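Local coordinates for endoglucanase, glycoside hydrolase family 5 protein (PDB 5IHS), which hydrolyses internal beta-1,4-glycosidic bonds of cellulose as a family 5 endoglucanase, probably in the periplasm, where it would serve growth on crystalline cellulose, at residues M55-S60 with W282-K287; N189-G194 with Q213-T218. All coordinates share one frame; numbering follows the deposited sequence.

Contact 1 (M55-S60 with W282-K287); sequences MSLFWS and WSIADK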
ATOM      1  N   MET A  55      -2.651   6.451   3.395  1.00  6.35           N
ATOM      2  CA  MET A  55      -3.589   5.591   4.088  1.00  6.14           C
ATOM      3  C   MET A  55      -4.036   4.449   3.195  1.00  6.24           C
ATOM      4  O   MET A  55      -4.240   4.622   1.984  1.00  6.95           O
ATOM      5  CB  MET A  55      -4.844   6.354   4.511  1.00  6.83           C
ATOM      6  CG  MET A  55      -4.602   7.398   5.587  1.00  7.51           C
ATOM      7  SD  MET A  55      -3.897   6.741   7.106  1.00  7.74           S
ATOM      8  CE  MET A  55      -5.248   5.734   7.748  1.00  8.70           C
ATOM      9  N   SER A  56      -4.232   3.296   3.819  1.00  6.31           N
ATOM     10  CA  SER A  56      -4.935   2.188   3.200  1.00  6.33           C
ATOM     11  C   SER A  56      -6.404   2.212   3.591  1.00  5.73           C
ATOM     12  O   SER A  56      -6.751   2.376   4.766  1.00  7.11           O
ATOM     13  CB  SER A  56      -4.323   0.849   3.620  1.00  6.60           C
ATOM     14  OG  SER A  56      -4.848  -0.237   2.863  1.00  6.76           O
ATOM     15  N   LEU A  57      -7.254   1.972   2.607  1.00  6.01           N
ATOM     16  CA  LEU A  57      -8.610   1.542   2.874  1.00  6.47           C
ATOM     17  C   LEU A  57      -8.574   0.106   3.397  1.00  6.68           C
ATOM     18  O   LEU A  57      -7.589  -0.625   3.246  1.00  7.49           O
ATOM     19  CB  LEU A  57      -9.455   1.689   1.610  1.00  7.35           C
ATOM     20  CG  LEU A  57      -9.485   3.118   1.039  1.00  9.09           C
ATOM     21  CD1 LEU A  57     -10.156   3.173  -0.313  1.00  9.38           C
ATOM     22  CD2 LEU A  57     -10.125   4.110   1.986  1.00 13.33           C
ATOM     23  N   PHE A  58      -9.664  -0.294   4.025  1.00  7.78           N
ATOM     24  CA  PHE A  58      -9.837  -1.637   4.567  1.00  7.44           C
ATOM     25  C   PHE A  58     -10.440  -2.525   3.480  1.00  7.47           C
ATOM     26  O   PHE A  58     -10.912  -2.037   2.453  1.00  8.71           O
ATOM     27  CB  PHE A  58     -10.772  -1.493   5.773  1.00  7.48           C
ATOM     28  CG  PHE A  58     -10.991  -2.729   6.643  1.00  8.25           C
ATOM     29  CD1 PHE A  58     -10.209  -2.954   7.770  1.00  9.44           C
ATOM     30  CD2 PHE A  58     -12.091  -3.558   6.444  1.00  8.98           C
ATOM     31  CE1 PHE A  58     -10.469  -4.025   8.616  1.00 10.73           C
ATOM     32  CE2 PHE A  58     -12.356  -4.620   7.300  1.00 10.05           C
ATOM     33  CZ  PHE A  58     -11.550  -4.849   8.380  1.00 10.59           C
ATOM     34  N   TRP A  59     -10.434  -3.836   3.717  1.00  7.60           N
ATOM     35  CA  TRP A  59     -11.058  -4.818   2.833  1.00  8.19           C
ATOM     36  C   TRP A  59     -12.270  -4.257   2.095  1.00  7.94           C
ATOM     37  O   TRP A  59     -13.266  -3.880   2.722  1.00  8.23           O
ATOM     38  CB  TRP A  59     -11.545  -5.999   3.658  1.00  8.07           C
ATOM     39  CG  TRP A  59     -10.497  -6.810   4.344  1.00  8.44           C
ATOM     40  CD1 TRP A  59      -9.921  -6.586   5.564  1.00  9.40           C
ATOM     41  CD2 TRP A  59      -9.958  -8.037   3.866  1.00  9.09           C
ATOM     42  NE1 TRP A  59      -9.047  -7.601   5.859  1.00  9.65           N
ATOM     43  CE2 TRP A  59      -9.045  -8.503   4.825  1.00  9.60           C
ATOM     44  CE3 TRP A  59     -10.165  -8.788   2.708  1.00 10.51           C
ATOM     45  CZ2 TRP A  59      -8.344  -9.701   4.664  1.00 10.77           C
ATOM     46  CZ3 TRP A  59      -9.479  -9.971   2.549  1.00 10.96           C
ATOM     47  CH2 TRP A  59      -8.580 -10.418   3.519  1.00 11.00           C
ATOM     48  N   SER A  60     -12.224  -4.263   0.764  1.00  7.82           N
ATOM     49  CA  SER A  60     -13.247  -3.606  -0.034  1.00  8.00           C
ATOM     50  C   SER A  60     -14.631  -4.212   0.157  1.00  8.21           C
ATOM     51  O   SER A  60     -15.635  -3.497   0.023  1.00  8.80           O
ATOM     52  CB  SER A  60     -12.863  -3.667  -1.508  1.00  8.15           C
ATOM     53  OG  SER A  60     -12.678  -4.994  -1.970  1.00  8.30           O
ATOM     54  N   TRP A 282      -2.871   1.119   7.982  1.00  5.92           N
ATOM     55  CA  TRP A 282      -4.107   0.347   8.068  1.00  6.30           C
ATOM     56  C   TRP A 282      -4.868   0.798   9.311  1.00  6.60           C
ATOM     57  O   TRP A 282      -4.353   0.606  10.427  1.00  7.74           O
ATOM     58  CB  TRP A 282      -3.743  -1.125   8.193  1.00  7.50           C
ATOM     59  CG  TRP A 282      -4.884  -2.092   8.167  1.00  7.69           C
ATOM     60  CD1 TRP A 282      -5.528  -2.628   9.243  1.00  9.55           C
ATOM     61  CD2 TRP A 282      -5.499  -2.659   7.005  1.00  7.67           C
ATOM     62  NE1 TRP A 282      -6.498  -3.495   8.824  1.00  9.66           N
ATOM     63  CE2 TRP A 282      -6.502  -3.541   7.457  1.00  8.57           C
ATOM     64  CE3 TRP A 282      -5.301  -2.507   5.627  1.00  7.91           C
ATOM     65  CZ2 TRP A 282      -7.299  -4.278   6.579  1.00  9.30           C
ATOM     66  CZ3 TRP A 282      -6.093  -3.240   4.757  1.00  8.51           C
ATOM     67  CH2 TRP A 282      -7.069  -4.125   5.238  1.00  9.20           C
ATOM     68  N   SER A 283      -6.067   1.375   9.184  1.00  6.54           N
ATOM     69  CA  SER A 283      -6.767   1.626   7.930  1.00  7.14           C
ATOM     70  C   SER A 283      -7.893   2.629   8.135  1.00  6.73           C
ATOM     71  O   SER A 283      -8.316   2.903   9.263  1.00  7.27           O
ATOM     72  CB  SER A 283      -7.410   0.352   7.366  1.00  8.30           C
ATOM     73  OG  SER A 283      -8.576  -0.007   8.093  1.00  9.74           O
ATOM     74  N   ILE A 284      -8.416   3.119   7.011  1.00  6.91           N
ATOM     75  CA  ILE A 284      -9.703   3.807   6.972  1.00  7.33           C
ATOM     76  C   ILE A 284     -10.799   2.744   7.071  1.00  8.03           C
ATOM     77  O   ILE A 284     -11.180   2.096   6.097  1.00  8.89           O
ATOM     78  CB  ILE A 284      -9.843   4.681   5.727  1.00  8.22           C
ATOM     79  CG1 ILE A 284      -8.734   5.754   5.685  1.00  9.21           C
ATOM     80  CG2 ILE A 284     -11.227   5.291   5.657  1.00  9.02           C
ATOM     81  CD1 ILE A 284      -8.753   6.754   6.830  1.00  9.79           C
ATOM     82  N   ALA A 285     -11.277   2.550   8.292  1.00  8.59           N
ATOM     83  CA  ALA A 285     -12.342   1.625   8.632  1.00  9.09           C
ATOM     84  C   ALA A 285     -12.928   2.139   9.922  1.00  9.04           C
ATOM     85  O   ALA A 285     -12.230   2.784  10.705  1.00  9.17           O
ATOM     86  CB  ALA A 285     -11.803   0.220   8.894  1.00 10.07           C
ATOM     87  N   ASP A 286     -14.204   1.837  10.149  1.00  9.14           N
ATOM     88  CA  ASP A 286     -14.875   2.246  11.375  1.00  9.55           C
ATOM     89  C   ASP A 286     -15.182   1.062  12.285  1.00 10.80           C
ATOM     90  O   ASP A 286     -16.024   1.168  13.178  1.00 12.47           O
ATOM     91  CB  ASP A 286     -16.128   3.065  11.066  1.00 10.13           C
ATOM     92  CG  ASP A 286     -17.276   2.228  10.565  1.00 11.38           C
ATOM     93  OD1 ASP A 286     -17.007   1.200   9.901  1.00 13.02           O
ATOM     94  OD2 ASP A 286     -18.442   2.616  10.825  1.00 11.19           O
ATOM     95  N   LYS A 287     -14.499  -0.056  12.078  1.00 11.38           N
ATOM     96  CA  LYS A 287     -14.611  -1.201  12.968  1.00 13.37           C
ATOM     97  C   LYS A 287     -14.099  -0.815  14.357  1.00 12.75           C
ATOM     98  O   LYS A 287     -13.111  -0.083  14.469  1.00 12.82           O
ATOM     99  CB  LYS A 287     -13.757  -2.334  12.387  1.00 15.29           C
ATOM    100  CG  LYS A 287     -13.712  -3.621  13.177  1.00 18.29           C
ATOM    101  CD  LYS A 287     -13.003  -4.729  12.397  1.00 21.56           C
ATOM    102  CE  LYS A 287     -13.056  -6.042  13.158  1.00 24.49           C
ATOM    103  NZ  LYS A 287     -12.343  -7.134  12.451  1.00 26.50           N
TER
HETATM  104  O   HOH W   1     -12.200   1.255   3.655  1.00  9.97           O
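This contact is the seam that closes the TIM barrel. The end of strand 53-57, first in the barrel, runs parallel to the end of strand 279-284, the last, and aromatic side chains gather where the two chains leave the sheet. One hydrogen bond, Ile284 N to Ser56 O at 2.9 Å, ties the backbones directly. One step on, a water takes over, accepting from Phe58 N and donating to Ile284 O at 2.8 Å. Met55 bends at chi2 and chi3 and lays CE on Ile284 CD1 (3.8 Å), both residues also packing on Leu75 of helix 69-77; methionine's flexible chain can fold onto the isoleucine's end. Leu57 CD2 meets Ile284 CB, branched chains offering methyls to each other.

Trp282 carries the other face. With CG anti to the backbone N (chi1 -175°), its indole swings across the seam, placing CZ3 3.4 Å from Leu57 O. Its six-membered ring turns an edge to the face of the Trp59 five-membered ring, planes at 84°, and CZ2 meets Phe58 CD1 obliquely at 3.4 Å. Ser283 OG sits at the edge of the Phe58 ring. Ala285 CB lies 3.7 Å from Phe58 CB, and alanine carries nothing beyond it to push the ring away. Ser56 OG, which also bonds Arg85, donates to Leu57 O at 2.8 Å, so this buried hydroxyl is satisfied. His125 lies nearly parallel to the indole.

A tryptophan followed by a cis peptide at the end of the eighth strand, beside the catalytic end of the barrel, is familiar from family 5 glycosidases and is consistent with a sugar-binding platform.

Contact 2 (N189-G194 with Q213-T218); sequences NIIVVG and QNIMYT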
ATOM      1  N   ASN A 189       5.226   1.401 -14.711  1.00  9.39           N
ATOM      2  CA  ASN A 189       4.757   1.709 -13.364  1.00  8.91           C
ATOM      3  C   ASN A 189       5.199   0.621 -12.383  1.00  8.18           C
ATOM      4  O   ASN A 189       5.383  -0.547 -12.740  1.00  8.94           O
ATOM      5  CB  ASN A 189       3.245   1.900 -13.338  1.00  9.36           C
ATOM      6  CG  ASN A 189       2.817   3.245 -13.914  1.00 10.44           C
ATOM      7  OD1 ASN A 189       3.544   4.255 -13.815  1.00 11.80           O
ATOM      8  ND2 ASN A 189       1.635   3.276 -14.510  1.00 11.17           N
ATOM      9  N   ILE A 190       5.381   1.027 -11.128  1.00  7.72           N
ATOM     10  CA  ILE A 190       5.932   0.143 -10.114  1.00  7.67           C
ATOM     11  C   ILE A 190       4.969  -0.992  -9.789  1.00  6.81           C
ATOM     12  O   ILE A 190       3.751  -0.798  -9.673  1.00  7.30           O
ATOM     13  CB  ILE A 190       6.299   0.968  -8.871  1.00  8.14           C
ATOM     14  CG1 ILE A 190       7.487   1.890  -9.192  1.00  9.86           C
ATOM     15  CG2 ILE A 190       6.624   0.054  -7.675  1.00  8.62           C
ATOM     16  CD1 ILE A 190       7.885   2.822  -8.094  1.00 11.04           C
ATOM     17  N   ILE A 191       5.540  -2.179  -9.596  1.00  6.71           N
ATOM     18  CA  ILE A 191       4.825  -3.352  -9.119  1.00  6.45           C
ATOM     19  C   ILE A 191       5.487  -3.800  -7.820  1.00  6.58           C
ATOM     20  O   ILE A 191       6.708  -4.000  -7.782  1.00  7.24           O
ATOM     21  CB  ILE A 191       4.841  -4.481 -10.167  1.00  7.13           C
ATOM     22  CG1 ILE A 191       4.242  -4.006 -11.497  1.00  7.92           C
ATOM     23  CG2 ILE A 191       4.111  -5.693  -9.632  1.00  8.47           C
ATOM     24  CD1 ILE A 191       4.496  -4.966 -12.655  1.00  8.75           C
ATOM     25  N   VAL A 192       4.677  -3.954  -6.768  1.00  6.24           N
ATOM     26  CA  VAL A 192       5.145  -4.327  -5.434  1.00  6.23           C
ATOM     27  C   VAL A 192       4.694  -5.757  -5.167  1.00  5.93           C
ATOM     28  O   VAL A 192       3.513  -6.081  -5.348  1.00  6.24           O
ATOM     29  CB  VAL A 192       4.598  -3.386  -4.344  1.00  6.96           C
ATOM     30  CG1 VAL A 192       5.241  -3.705  -3.005  1.00  7.41           C
ATOM     31  CG2 VAL A 192       4.779  -1.904  -4.717  1.00  7.85           C
ATOM     32  N   VAL A 193       5.624  -6.603  -4.716  1.00  5.98           N
ATOM     33  CA  VAL A 193       5.397  -8.034  -4.551  1.00  6.35           C
ATOM     34  C   VAL A 193       5.528  -8.434  -3.083  1.00  6.06           C
ATOM     35  O   VAL A 193       6.565  -8.188  -2.451  1.00  6.35           O
ATOM     36  CB  VAL A 193       6.377  -8.852  -5.413  1.00  6.74           C
ATOM     37  CG1 VAL A 193       6.103 -10.347  -5.247  1.00  7.37           C
ATOM     38  CG2 VAL A 193       6.307  -8.434  -6.877  1.00  7.20           C
ATOM     39  N   GLY A 194       4.483  -9.103  -2.571  1.00  6.22           N
ATOM     40  CA  GLY A 194       4.467  -9.561  -1.199  1.00  6.22           C
ATOM     41  C   GLY A 194       5.472 -10.656  -0.914  1.00  5.75           C
ATOM     42  O   GLY A 194       6.004 -11.307  -1.810  1.00  6.65           O
ATOM     43  N   GLN A 213      12.414  -4.753 -14.387  1.00 11.79           N
ATOM     44  CA  GLN A 213      12.418  -3.329 -14.094  1.00 12.67           C
ATOM     45  C   GLN A 213      11.295  -2.928 -13.136  1.00 10.65           C
ATOM     46  O   GLN A 213      10.163  -3.392 -13.255  1.00 10.22           O
ATOM     47  CB  GLN A 213      12.243  -2.588 -15.417  1.00 17.76           C
ATOM     48  CG  GLN A 213      12.340  -1.085 -15.332  1.00 22.72           C
ATOM     49  CD  GLN A 213      13.759  -0.603 -15.093  1.00 27.38           C
ATOM     50  OE1 GLN A 213      14.722  -1.200 -15.588  1.00 29.69           O
ATOM     51  NE2 GLN A 213      13.895   0.484 -14.330  1.00 29.13           N
ATOM     52  N   ASN A 214      11.617  -2.017 -12.204  1.00  9.32           N
ATOM     53  CA  ASN A 214      10.626  -1.307 -11.386  1.00  8.61           C
ATOM     54  C   ASN A 214       9.761  -2.244 -10.543  1.00  8.14           C
ATOM     55  O   ASN A 214       8.542  -2.075 -10.441  1.00  8.74           O
ATOM     56  CB  ASN A 214       9.802  -0.349 -12.242  1.00  9.09           C
ATOM     57  CG  ASN A 214      10.653   0.736 -12.842  1.00  9.28           C
ATOM     58  OD1 ASN A 214      11.813   0.909 -12.464  1.00  9.78           O
ATOM     59  ND2 ASN A 214      10.093   1.470 -13.784  1.00 10.53           N
ATOM     60  N   ILE A 215      10.429  -3.196  -9.877  1.00  7.94           N
ATOM     61  CA  ILE A 215       9.819  -4.095  -8.899  1.00  7.53           C
ATOM     62  C   ILE A 215      10.292  -3.701  -7.501  1.00  7.03           C
ATOM     63  O   ILE A 215      11.486  -3.450  -7.280  1.00  8.43           O
ATOM     64  CB  ILE A 215      10.177  -5.569  -9.183  1.00  8.40           C
ATOM     65  CG1 ILE A 215       9.882  -5.958 -10.632  1.00  9.20           C
ATOM     66  CG2 ILE A 215       9.453  -6.502  -8.202  1.00  9.08           C
ATOM     67  CD1 ILE A 215       8.439  -5.778 -11.062  1.00  9.61           C
ATOM     68  N   MET A 216       9.353  -3.650  -6.561  1.00  6.95           N
ATOM     69  CA  MET A 216       9.639  -3.473  -5.146  1.00  6.95           C
ATOM     70  C   MET A 216       9.017  -4.624  -4.370  1.00  6.49           C
ATOM     71  O   MET A 216       8.206  -5.389  -4.899  1.00  6.86           O
ATOM     72  CB  MET A 216       9.085  -2.134  -4.640  1.00  7.33           C
ATOM     73  CG  MET A 216       9.591  -0.932  -5.424  1.00  7.35           C
ATOM     74  SD  MET A 216       8.931   0.649  -4.868  1.00  8.08           S
ATOM     75  CE  MET A 216      10.009   0.993  -3.488  1.00  9.96           C
ATOM     76  N   TYR A 217       9.372  -4.718  -3.088  1.00  6.32           N
ATOM     77  CA  TYR A 217       8.965  -5.836  -2.243  1.00  6.30           C
ATOM     78  C   TYR A 217       8.297  -5.323  -0.979  1.00  6.10           C
ATOM     79  O   TYR A 217       8.731  -4.332  -0.381  1.00  6.85           O
ATOM     80  CB  TYR A 217      10.174  -6.744  -1.933  1.00  7.16           C
ATOM     81  CG  TYR A 217      10.818  -7.211  -3.220  1.00  7.08           C
ATOM     82  CD1 TYR A 217      11.766  -6.433  -3.847  1.00  7.58           C
ATOM     83  CD2 TYR A 217      10.426  -8.385  -3.843  1.00  7.14           C
ATOM     84  CE1 TYR A 217      12.321  -6.811  -5.058  1.00  7.89           C
ATOM     85  CE2 TYR A 217      10.982  -8.785  -5.045  1.00  7.72           C
ATOM     86  CZ  TYR A 217      11.928  -7.990  -5.653  1.00  7.86           C
ATOM     87  OH  TYR A 217      12.473  -8.386  -6.854  1.00  9.62           O
ATOM     88  N   THR A 218       7.233  -6.007  -0.583  1.00  5.97           N
ATOM     89  CA  THR A 218       6.404  -5.568   0.527  1.00  5.77           C
ATOM     90  C   THR A 218       7.013  -5.892   1.881  1.00  5.92           C
ATOM     91  O   THR A 218       7.434  -7.024   2.127  1.00  6.56           O
ATOM     92  CB  THR A 218       5.055  -6.274   0.448  1.00  6.24           C
ATOM     93  OG1 THR A 218       4.568  -6.149  -0.886  1.00  6.45           O
ATOM     94  CG2 THR A 218       4.065  -5.685   1.437  1.00  6.84           C
TER
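Strands 191-193 and 215-218 run parallel, their directions 36° apart, and four hydrogen bonds pass between segments 189-194 and 213-218: Ile191 N to Asn214 O (3.1 Å), Met216 N to Ile191 O, Val193 N to Met216 O, and Thr218 N to Val193 O. Asn214 has a left-handed backbone conformation, which asparagine tolerates well, and its amide ties down the entry to the strand by bonding Thr188 O and Val37 N.

Ile191, Val193 and Ile215 share the face that packs against helix 167-185. In Ile215 a bend at chi2 (-59°) turns CD1 back to 3.9 Å from Ile191 CB, while CG2 meets Val193 CG2 at the same distance. At Ile215 an alanine would lack both methyl contacts and would probably leave a gap between the strand pair and Ile179 of that helix. Tyr217 lies on this face too, its hydroxyl held by Ile210 N.

Val192 and Met216 point the other way, into the barrel, where both touch Phe245. Met216 runs out past Ile190 and brings SD 3.7 Å from Ile190 CG2; the unbranched chain can reach along to Ile190, and Val37 of strand 35-38 packs on both residues. Val192 sends CG1 along the strand, anti to its own nitrogen (chi1 -173°), to 3.3 Å from Thr218 OG1, the two side chains crossing at about a right angle. Beta-branched residues fit these extended backbones.

Helices 196-199 and 202-207 lie between the two strands in sequence, making this the parallel pairing of a beta-alpha-beta unit, the fifth and sixth strands of the TIM barrel.

Overall arrangement
Both contacts join neighbouring strands of one eight-stranded parallel barrel, on opposite sides of the chain's centre. Their centres are 22 Å apart and their nearest atoms about 11 Å, so they do not touch. Contact 2 falls within the stretch of chain that contact 1 brings together: it pairs the fifth and sixth strands, close together in the chain, whereas contact 1 spans more than two hundred residues. Contact 1 lies at the C-terminal strand ends, where TIM-barrel enzymes carry their active sites; contact 2 reaches back to strand 35-38, which packs against the N-terminal ends of the strands. Sequence-local pairings such as contact 2 build the sheet up in order, and contact 1 joins its first and last strands.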